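Local coordinates for free serine kinase (Thermococcus kodakarensis KOD1, PDB 5X0J), which uses ADP to phosphorylate free L-serine, yielding O-phospho-L-serine and AMP in the first step of cysteine biosynthesis from serine, at residues D17-E22 and S87-Y92. The protein carries 1 engineered substitution. Sequence-based numbering, arbitrary orientation.
Sequences DYVFIE and SVILDY
Val19 and Ser87 form an antiparallel hydrogen-bonded pair where strand 19-22, at the outside of the mixed five-stranded sheet of the ParB-like N-terminal domain, meets strand 84-90. The two short strand segments run nearly perpendicular, with 86° between their directions. Between 17-22 and 87-92 this is the one bridged pair; a backbone hydrogen bond between Ile21 and Ala85, just before Ser87, continues the pairing. The two bonds of the bridge differ in shape. Val19 N reaches Ser87 O at 2.9 Å, almost straight and in the carbonyl plane, whereas Ser87 N approaches Val19 O at 2.8 Å from above that carbonyl's plane, with a more bent N-H...O angle of 136°. Ser87 O also receives a CA-H...O contact from Tyr18 CA. Along the other edge of strand 84-90, Val88 bonds through its backbone with Met54 and Leu56, placing strand 84-90 between the outer strand and strand 54-58.

Three aliphatic side chains gather beside the bridge on the face that carries Val19 and Ser87. Ile89 sends CD1 back toward the outer strand, its CG1 lying anti to the carbonyl carbon (chi1 -59°) and the chain then extending. That methyl sits 4.1 Å from Ile21 CD1, the two isoleucines crossing at about a right angle, and it also meets Val19 CG1. Both Ile21 and Ile89 also touch Tyr65 of strand 65-67. Ser87 is the buried residue here: its CB packs against Ile21 CG1, while its hydroxyl lies alongside Ile21 and hydrogen-bonds with Ala85 O within its own strand. On the opposite face from Ser87, Val88 CG2 rests 3.6 Å from Asp17 O.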
loop_
_atom_site.group_PDB
_atom_site.type_symbol
_atom_site.label_atom_id
_atom_site.label_comp_id
_atom_site.label_asym_id
_atom_site.label_seq_id
_atom_site.Cartn_x
_atom_site.Cartn_y
_atom_site.Cartn_z
ATOM N N ASP A 17 -16.735 13.493 8.672
ATOM C CA ASP A 17 -16.136 14.835 8.663
ATOM C C ASP A 17 -14.617 14.754 8.902
ATOM O O ASP A 17 -14.058 13.707 9.294
ATOM C CB ASP A 17 -16.818 15.759 9.707
ATOM C CG ASP A 17 -16.791 17.240 9.319
ATOM O OD1 ASP A 17 -16.335 17.583 8.201
ATOM O OD2 ASP A 17 -17.218 18.077 10.145
ATOM N N TYR A 18 -13.940 15.861 8.671
ATOM C CA TYR A 18 -12.495 15.894 8.712
ATOM C C TYR A 18 -12.042 17.013 9.602
ATOM O O TYR A 18 -12.810 17.919 9.904
ATOM C CB TYR A 18 -11.921 16.115 7.308
ATOM C CG TYR A 18 -12.326 17.427 6.669
ATOM C CD1 TYR A 18 -11.553 18.581 6.840
ATOM C CD2 TYR A 18 -13.478 17.520 5.909
ATOM C CE1 TYR A 18 -11.913 19.787 6.263
ATOM C CE2 TYR A 18 -13.850 18.722 5.324
ATOM C CZ TYR A 18 -13.062 19.850 5.503
ATOM O OH TYR A 18 -13.439 21.044 4.916
ATOM N N VAL A 19 -10.768 16.948 9.963
ATOM C CA VAL A 19 -10.065 18.063 10.579
ATOM C C VAL A 19 -8.760 18.243 9.817
ATOM O O VAL A 19 -8.102 17.270 9.464
ATOM C CB VAL A 19 -9.817 17.824 12.090
ATOM C CG1 VAL A 19 -9.134 16.488 12.369
ATOM C CG2 VAL A 19 -9.018 18.980 12.693
ATOM N N PHE A 20 -8.383 19.489 9.560
ATOM C CA PHE A 20 -7.103 19.762 8.942
ATOM C C PHE A 20 -5.987 19.442 9.930
ATOM O O PHE A 20 -6.036 19.866 11.089
ATOM C CB PHE A 20 -6.993 21.229 8.526
ATOM C CG PHE A 20 -7.790 21.595 7.304
ATOM C CD1 PHE A 20 -7.644 20.901 6.108
ATOM C CD2 PHE A 20 -8.651 22.681 7.331
ATOM C CE1 PHE A 20 -8.365 21.260 4.985
ATOM C CE2 PHE A 20 -9.379 23.040 6.213
ATOM C CZ PHE A 20 -9.233 22.333 5.036
ATOM N N ILE A 21 -4.986 18.696 9.462
ATOM C CA ILE A 21 -3.781 18.404 10.237
ATOM C C ILE A 21 -2.593 18.756 9.357
ATOM O O ILE A 21 -2.597 18.504 8.146
ATOM C CB ILE A 21 -3.734 16.917 10.673
ATOM C CG1 ILE A 21 -4.909 16.574 11.602
ATOM C CG2 ILE A 21 -2.417 16.578 11.357
ATOM C CD1 ILE A 21 -4.878 17.235 12.969
ATOM N N GLU A 22 -1.576 19.357 9.967
ATOM C CA GLU A 22 -0.387 19.759 9.229
ATOM C C GLU A 22 0.395 18.539 8.745
ATOM O O GLU A 22 0.600 17.594 9.502
ATOM C CB GLU A 22 0.496 20.663 10.098
ATOM C CG GLU A 22 -0.145 22.010 10.384
ATOM C CD GLU A 22 0.711 22.927 11.239
ATOM O OE2 GLU A 22 0.328 24.112 11.390
ATOM N N SER A 87 -8.189 15.204 7.508
ATOM C CA SER A 87 -7.813 13.971 8.174
ATOM C C SER A 87 -8.892 13.493 9.119
ATOM O O SER A 87 -9.697 14.283 9.607
ATOM C CB SER A 87 -6.533 14.187 8.983
ATOM O OG SER A 87 -5.478 14.593 8.142
ATOM N N VAL A 88 -8.876 12.189 9.372
ATOM C CA VAL A 88 -9.669 11.569 10.423
ATOM C C VAL A 88 -8.675 10.970 11.415
ATOM O O VAL A 88 -7.823 10.163 11.033
ATOM C CB VAL A 88 -10.607 10.489 9.854
ATOM C CG1 VAL A 88 -11.402 9.821 10.967
ATOM C CG2 VAL A 88 -11.550 11.114 8.851
ATOM N N ILE A 89 -8.784 11.370 12.681
ATOM C CA ILE A 89 -7.919 10.846 13.739
ATOM C C ILE A 89 -8.595 9.637 14.382
ATOM O O ILE A 89 -9.627 9.774 15.033
ATOM C CB ILE A 89 -7.601 11.912 14.810
ATOM C CG1 ILE A 89 -6.912 13.125 14.166
ATOM C CG2 ILE A 89 -6.733 11.316 15.923
ATOM C CD1 ILE A 89 -6.811 14.335 15.063
ATOM N N LEU A 90 -7.979 8.470 14.224
ATOM C CA LEU A 90 -8.512 7.201 14.711
ATOM C C LEU A 90 -7.857 6.792 16.014
ATOM O O LEU A 90 -6.809 7.321 16.380
ATOM C CB LEU A 90 -8.219 6.105 13.698
ATOM C CG LEU A 90 -8.765 6.324 12.294
ATOM C CD1 LEU A 90 -8.208 5.254 11.365
ATOM C CD2 LEU A 90 -10.294 6.318 12.296
ATOM N N ASP A 91 -8.468 5.826 16.689
ATOM C CA ASP A 91 -7.904 5.202 17.882
ATOM C C ASP A 91 -7.206 3.927 17.405
ATOM O O ASP A 91 -7.859 2.914 17.174
ATOM C CB ASP A 91 -9.028 4.888 18.870
ATOM C CG ASP A 91 -8.548 4.169 20.114
ATOM O OD1 ASP A 91 -7.319 3.982 20.273
ATOM O OD2 ASP A 91 -9.403 3.776 20.929
ATOM N N TYR A 92 -5.886 3.974 17.255
ATOM C CA TYR A 92 -5.163 2.888 16.572
ATOM C C TYR A 92 -5.341 1.513 17.218
ATOM O O TYR A 92 -5.507 0.514 16.509
ATOM C CB TYR A 92 -3.665 3.196 16.417
ATOM C CG TYR A 92 -3.025 2.345 15.341
ATOM C CD1 TYR A 92 -3.475 2.416 14.026
ATOM C CD2 TYR A 92 -1.995 1.459 15.630
ATOM C CE1 TYR A 92 -2.918 1.638 13.031
ATOM C CE2 TYR A 92 -1.423 0.677 14.641
ATOM C CZ TYR A 92 -1.882 0.766 13.337
ATOM O OH TYR A 92 -1.327 -0.019 12.346
#